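16S rRNA processing protein (Pseudomonas aeruginosa, PDB 2F1L) probably acts as an accessory factor in the final assembly of the 30S ribosomal subunit and is needed for efficient processing of 16S rRNA. Local coordinates at residues W54-V68 / K75-R87. Residues are numbered along the deposited sequence; the frame is centred on the assembly and turned at random.
Sequences WTLRRDGEIRQAELV and KVLAAKLKGLDDR
Leu67 and Leu81 form an antiparallel non-hydrogen-bonded pair, flanked by backbone bonds from Lys82 N to Glu66 O and from Val68 N to Lys80 O (each 2.8 Å), where strands 61-68 and 76-81 run at 117° to each other. A water continues the pairing by donating to Lys82 O and accepting from Glu66 N.

On the buried face, Leu81 lies at about a right angle to Trp54, its CD2 3.7 Å from Trp54 CZ3. Its chi1 (-49°) places CG beside the backbone N, and the extended chi2 (-179°) parts the methyls, leaving CD1 4.2 Å from Ala65 CB. Leu67 CB sits over one face of the indole near the rim, while Ala79 CB approaches Trp54 CH2 at 3.8 Å and Leu67 CD1 at 3.9 Å. On the opposite face, Val68 CG2 lies 3.9 Å from Lys82 CB.

Lys80 sends NZ into a salt bridge with Asp85 OD1 (2.7 Å) and bonds Leu84 O from above the carbonyl plane, tying the type II turn Leu81-Leu84 back to its strand. In this RimM N-terminal domain hairpin (61-73/76-81), main-chain bonds set the register, apolar contacts help to bury Trp54, which Ile98 also touches, and Glu66, Lys80 and Lys82 lie away from Trp54, Leu67 and Leu81.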
loop_
_atom_site.group_PDB
_atom_site.type_symbol
_atom_site.label_atom_id
_atom_site.label_comp_id
_atom_site.label_asym_id
_atom_site.label_seq_id
_atom_site.Cartn_x
_atom_site.Cartn_y
_atom_site.Cartn_z
ATOM N N TRP A 54 -9.231 1.314 22.886
ATOM C CA TRP A 54 -9.902 0.856 21.701
ATOM C C TRP A 54 -11.422 1.015 21.813
ATOM O O TRP A 54 -12.048 0.502 22.743
ATOM C CB TRP A 54 -9.535 -0.620 21.524
ATOM C CG TRP A 54 -8.139 -0.834 21.029
ATOM C CD1 TRP A 54 -7.141 0.087 20.951
ATOM C CD2 TRP A 54 -7.616 -2.034 20.518
ATOM N NE1 TRP A 54 -6.039 -0.465 20.406
ATOM C CE2 TRP A 54 -6.293 -1.784 20.149
ATOM C CE3 TRP A 54 -8.137 -3.305 20.335
ATOM C CZ2 TRP A 54 -5.476 -2.763 19.582
ATOM C CZ3 TRP A 54 -7.318 -4.277 19.802
ATOM C CH2 TRP A 54 -6.007 -4.004 19.431
ATOM N N THR A 55 -12.014 1.725 20.867
ATOM C CA THR A 55 -13.447 1.820 20.790
ATOM C C THR A 55 -13.917 0.766 19.805
ATOM O O THR A 55 -13.751 0.921 18.599
ATOM C CB THR A 55 -13.867 3.181 20.283
ATOM O OG1 THR A 55 -13.269 4.183 21.107
ATOM C CG2 THR A 55 -15.375 3.331 20.310
ATOM N N LEU A 56 -14.494 -0.317 20.301
ATOM C CA LEU A 56 -14.869 -1.395 19.421
ATOM C C LEU A 56 -16.273 -1.172 18.929
ATOM O O LEU A 56 -17.149 -0.795 19.706
ATOM C CB LEU A 56 -14.767 -2.713 20.147
ATOM C CG LEU A 56 -13.389 -2.997 20.744
ATOM C CD1 LEU A 56 -13.466 -4.320 21.492
ATOM C CD2 LEU A 56 -12.289 -3.007 19.652
ATOM N N ARG A 57 -16.491 -1.404 17.643
ATOM C CA ARG A 57 -17.797 -1.228 17.072
ATOM C C ARG A 57 -18.142 -2.355 16.138
ATOM O O ARG A 57 -17.372 -2.634 15.231
ATOM C CB ARG A 57 -17.828 0.054 16.275
ATOM C CG ARG A 57 -19.216 0.390 15.755
ATOM C CD ARG A 57 -19.167 1.667 15.014
ATOM N NE ARG A 57 -18.425 1.513 13.775
ATOM C CZ ARG A 57 -17.734 2.482 13.180
ATOM N NH1 ARG A 57 -17.648 3.701 13.703
ATOM N NH2 ARG A 57 -17.101 2.223 12.051
ATOM N N ARG A 58 -19.297 -2.986 16.362
ATOM C CA ARG A 58 -19.810 -4.041 15.496
ATOM C C ARG A 58 -21.316 -3.874 15.306
ATOM O O ARG A 58 -22.037 -3.802 16.281
ATOM C CB ARG A 58 -19.548 -5.405 16.123
ATOM C CG ARG A 58 -19.937 -6.556 15.211
ATOM C CD ARG A 58 -20.570 -7.716 15.949
ATOM N NE ARG A 58 -19.507 -8.474 16.555
ATOM C CZ ARG A 58 -19.366 -8.719 17.846
ATOM N NH1 ARG A 58 -20.262 -8.312 18.735
ATOM N NH2 ARG A 58 -18.293 -9.397 18.253
ATOM N N ASP A 59 -21.792 -3.840 14.059
ATOM C CA ASP A 59 -23.226 -3.620 13.763
ATOM C C ASP A 59 -23.816 -2.484 14.597
ATOM O O ASP A 59 -24.853 -2.655 15.230
ATOM C CB ASP A 59 -24.057 -4.894 14.007
ATOM C CG ASP A 59 -23.572 -6.074 13.189
ATOM O OD1 ASP A 59 -23.442 -5.918 11.956
ATOM O OD2 ASP A 59 -23.313 -7.154 13.781
ATOM N N GLY A 60 -23.146 -1.337 14.623
ATOM C CA GLY A 60 -23.598 -0.229 15.460
ATOM C C GLY A 60 -23.771 -0.529 16.948
ATOM O O GLY A 60 -24.412 0.206 17.654
ATOM N N GLU A 61 -23.220 -1.628 17.422
ATOM C CA GLU A 61 -23.059 -1.872 18.845
ATOM C C GLU A 61 -21.640 -1.375 19.187
ATOM O O GLU A 61 -20.657 -1.871 18.619
ATOM C CB GLU A 61 -23.236 -3.366 19.096
ATOM C CG GLU A 61 -22.826 -3.876 20.447
ATOM C CD GLU A 61 -22.298 -5.322 20.407
ATOM O OE1 GLU A 61 -22.734 -6.154 19.534
ATOM O OE2 GLU A 61 -21.432 -5.595 21.277
ATOM N N ILE A 62 -21.554 -0.352 20.047
ATOM C CA ILE A 62 -20.274 0.240 20.486
ATOM C C ILE A 62 -19.830 -0.361 21.803
ATOM O O ILE A 62 -20.628 -0.923 22.503
ATOM C CB ILE A 62 -20.390 1.753 20.613
ATOM C CG1 ILE A 62 -20.529 2.342 19.210
ATOM C CG2 ILE A 62 -19.177 2.374 21.334
ATOM N N ARG A 63 -18.539 -0.285 22.114
ATOM C CA ARG A 63 -17.959 -0.980 23.279
ATOM C C ARG A 63 -16.475 -0.607 23.426
ATOM O O ARG A 63 -15.802 -0.346 22.430
ATOM C CB ARG A 63 -18.149 -2.491 23.115
ATOM C CG ARG A 63 -17.218 -3.335 23.939
ATOM C CD ARG A 63 -17.431 -4.832 23.702
ATOM N NE ARG A 63 -17.053 -5.563 24.909
ATOM C CZ ARG A 63 -17.341 -6.837 25.169
ATOM N NH1 ARG A 63 -18.006 -7.606 24.305
ATOM N NH2 ARG A 63 -16.938 -7.349 26.316
ATOM N N GLN A 64 -15.979 -0.581 24.658
ATOM C CA GLN A 64 -14.655 -0.045 24.989
ATOM C C GLN A 64 -13.724 -1.142 25.399
ATOM O O GLN A 64 -14.136 -2.036 26.101
ATOM C CB GLN A 64 -14.753 0.925 26.165
ATOM C CG GLN A 64 -15.574 2.168 25.878
ATOM C CD GLN A 64 -15.052 2.935 24.665
ATOM O OE1 GLN A 64 -13.830 3.025 24.448
ATOM N NE2 GLN A 64 -15.971 3.470 23.855
ATOM N N ALA A 65 -12.465 -1.068 24.977
ATOM C CA ALA A 65 -11.466 -2.051 25.371
ATOM C C ALA A 65 -10.103 -1.402 25.565
ATOM O O ALA A 65 -9.818 -0.369 24.960
ATOM C CB ALA A 65 -11.385 -3.122 24.351
ATOM N N GLU A 66 -9.285 -2.002 26.437
ATOM C CA GLU A 66 -7.918 -1.535 26.723
ATOM C C GLU A 66 -6.881 -2.535 26.260
ATOM O O GLU A 66 -6.907 -3.694 26.663
ATOM C CB GLU A 66 -7.704 -1.313 28.219
ATOM C CG GLU A 66 -8.588 -0.214 28.757
ATOM C CD GLU A 66 -7.935 0.613 29.855
ATOM O OE1 GLU A 66 -7.052 1.480 29.564
ATOM O OE2 GLU A 66 -8.346 0.387 31.004
ATOM N N LEU A 67 -5.956 -2.057 25.447
ATOM C CA LEU A 67 -4.845 -2.840 24.926
ATOM C C LEU A 67 -3.768 -2.907 25.981
ATOM O O LEU A 67 -3.198 -1.886 26.357
ATOM C CB LEU A 67 -4.268 -2.138 23.688
ATOM C CG LEU A 67 -3.047 -2.815 23.061
ATOM C CD1 LEU A 67 -3.458 -4.114 22.478
ATOM C CD2 LEU A 67 -2.414 -1.953 21.979
ATOM N N VAL A 68 -3.475 -4.108 26.452
ATOM C CA VAL A 68 -2.392 -4.318 27.403
ATOM C C VAL A 68 -1.088 -4.373 26.653
ATOM O O VAL A 68 -0.196 -3.660 26.962
ATOM C CB VAL A 68 -2.556 -5.628 28.164
ATOM C CG1 VAL A 68 -1.323 -5.883 29.057
ATOM C CG2 VAL A 68 -3.844 -5.573 28.988
ATOM N N LYS A 75 2.202 -10.225 8.981
ATOM C CA LYS A 75 1.516 -8.973 8.709
ATOM C C LYS A 75 0.195 -8.866 9.465
ATOM O O LYS A 75 -0.526 -7.934 9.274
ATOM C CB LYS A 75 1.311 -8.811 7.215
ATOM C CG LYS A 75 2.624 -8.695 6.414
ATOM C CD LYS A 75 3.237 -7.328 6.538
ATOM C CE LYS A 75 2.600 -6.317 5.592
ATOM N NZ LYS A 75 2.811 -6.740 4.156
ATOM N N VAL A 76 -0.122 -9.801 10.345
ATOM C CA VAL A 76 -1.239 -9.588 11.271
ATOM C C VAL A 76 -0.714 -9.338 12.652
ATOM O O VAL A 76 0.460 -9.610 12.924
ATOM C CB VAL A 76 -2.148 -10.801 11.392
ATOM C CG1 VAL A 76 -2.834 -11.098 10.036
ATOM C CG2 VAL A 76 -1.365 -12.034 11.916
ATOM N N LEU A 77 -1.588 -8.876 13.543
ATOM C CA LEU A 77 -1.192 -8.620 14.894
ATOM C C LEU A 77 -1.901 -9.553 15.856
ATOM O O LEU A 77 -3.018 -9.980 15.580
ATOM C CB LEU A 77 -1.560 -7.214 15.283
ATOM C CG LEU A 77 -0.615 -6.110 14.842
ATOM C CD1 LEU A 77 -0.798 -5.866 13.370
ATOM C CD2 LEU A 77 -0.934 -4.807 15.605
ATOM N N ALA A 78 -1.264 -9.815 17.000
ATOM C CA ALA A 78 -1.930 -10.405 18.176
ATOM C C ALA A 78 -1.955 -9.374 19.298
ATOM O O ALA A 78 -0.955 -8.712 19.594
ATOM C CB ALA A 78 -1.225 -11.680 18.641
ATOM N N ALA A 79 -3.107 -9.257 19.923
ATOM C CA ALA A 79 -3.352 -8.221 20.895
ATOM C C ALA A 79 -3.943 -8.842 22.148
ATOM O O ALA A 79 -4.802 -9.708 22.043
ATOM C CB ALA A 79 -4.313 -7.240 20.325
ATOM N N LYS A 80 -3.447 -8.403 23.306
ATOM C CA LYS A 80 -3.953 -8.809 24.600
ATOM C C LYS A 80 -4.757 -7.648 25.150
ATOM O O LYS A 80 -4.217 -6.566 25.352
ATOM C CB LYS A 80 -2.798 -9.172 25.550
ATOM C CG LYS A 80 -3.212 -9.681 26.966
ATOM C CD LYS A 80 -3.792 -11.111 26.938
ATOM C CE LYS A 80 -4.311 -11.608 28.317
ATOM N NZ LYS A 80 -5.169 -10.585 28.945
ATOM N N LEU A 81 -6.050 -7.879 25.375
ATOM C CA LEU A 81 -6.946 -6.867 25.946
ATOM C C LEU A 81 -7.181 -7.128 27.434
ATOM O O LEU A 81 -7.230 -8.279 27.887
ATOM C CB LEU A 81 -8.275 -6.836 25.204
ATOM C CG LEU A 81 -8.179 -6.778 23.675
ATOM C CD1 LEU A 81 -9.565 -6.729 23.113
ATOM C CD2 LEU A 81 -7.374 -5.590 23.212
ATOM N N LYS A 82 -7.342 -6.042 28.192
ATOM C CA LYS A 82 -7.395 -6.146 29.639
ATOM C C LYS A 82 -8.617 -6.947 30.003
ATOM O O LYS A 82 -9.687 -6.703 29.481
ATOM C CB LYS A 82 -7.418 -4.772 30.319
ATOM C CG LYS A 82 -7.289 -4.880 31.821
ATOM C CD LYS A 82 -7.057 -3.550 32.499
ATOM C CE LYS A 82 -7.090 -3.751 33.990
ATOM N NZ LYS A 82 -7.438 -2.488 34.688
ATOM N N GLY A 83 -8.424 -7.941 30.861
ATOM C CA GLY A 83 -9.517 -8.775 31.357
ATOM C C GLY A 83 -10.112 -9.765 30.370
ATOM O O GLY A 83 -11.165 -10.342 30.643
ATOM N N LEU A 84 -9.449 -9.969 29.238
ATOM C CA LEU A 84 -9.855 -10.985 28.257
ATOM C C LEU A 84 -8.794 -12.088 28.319
ATOM O O LEU A 84 -7.734 -11.992 27.694
ATOM C CB LEU A 84 -9.968 -10.348 26.856
ATOM C CG LEU A 84 -10.380 -11.190 25.661
ATOM C CD1 LEU A 84 -11.707 -11.829 25.924
ATOM C CD2 LEU A 84 -10.491 -10.363 24.429
ATOM N N ASP A 85 -9.076 -13.126 29.103
ATOM C CA ASP A 85 -8.069 -14.138 29.453
ATOM C C ASP A 85 -8.317 -15.579 29.028
ATOM O O ASP A 85 -7.624 -16.468 29.496
ATOM C CB ASP A 85 -7.809 -14.075 30.946
ATOM C CG ASP A 85 -7.442 -12.687 31.391
ATOM O OD1 ASP A 85 -6.541 -12.072 30.785
ATOM O OD2 ASP A 85 -8.059 -12.196 32.342
ATOM N N ASP A 86 -9.278 -15.843 28.146
ATOM C CA ASP A 86 -9.283 -17.156 27.447
ATOM C C ASP A 86 -9.857 -17.099 26.058
ATOM O O ASP A 86 -10.597 -16.181 25.686
ATOM C CB ASP A 86 -10.053 -18.205 28.231
ATOM C CG ASP A 86 -11.506 -17.919 28.242
ATOM O OD1 ASP A 86 -11.873 -16.994 28.962
ATOM O OD2 ASP A 86 -12.252 -18.555 27.483
ATOM N N ARG A 87 -9.523 -18.131 25.301
ATOM C CA ARG A 87 -9.870 -18.189 23.871
ATOM C C ARG A 87 -11.358 -18.104 23.653
ATOM O O ARG A 87 -11.795 -17.560 22.676
ATOM C CB ARG A 87 -9.306 -19.468 23.263
ATOM C CG ARG A 87 -9.521 -19.685 21.750
ATOM C CD ARG A 87 -9.064 -21.085 21.433
ATOM N NE ARG A 87 -9.078 -21.438 20.020
ATOM C CZ ARG A 87 -8.146 -21.077 19.152
ATOM N NH1 ARG A 87 -7.114 -20.330 19.506
ATOM N NH2 ARG A 87 -8.233 -21.489 17.920
HETATM O O HOH W 1 -10.308 -4.337 27.791
#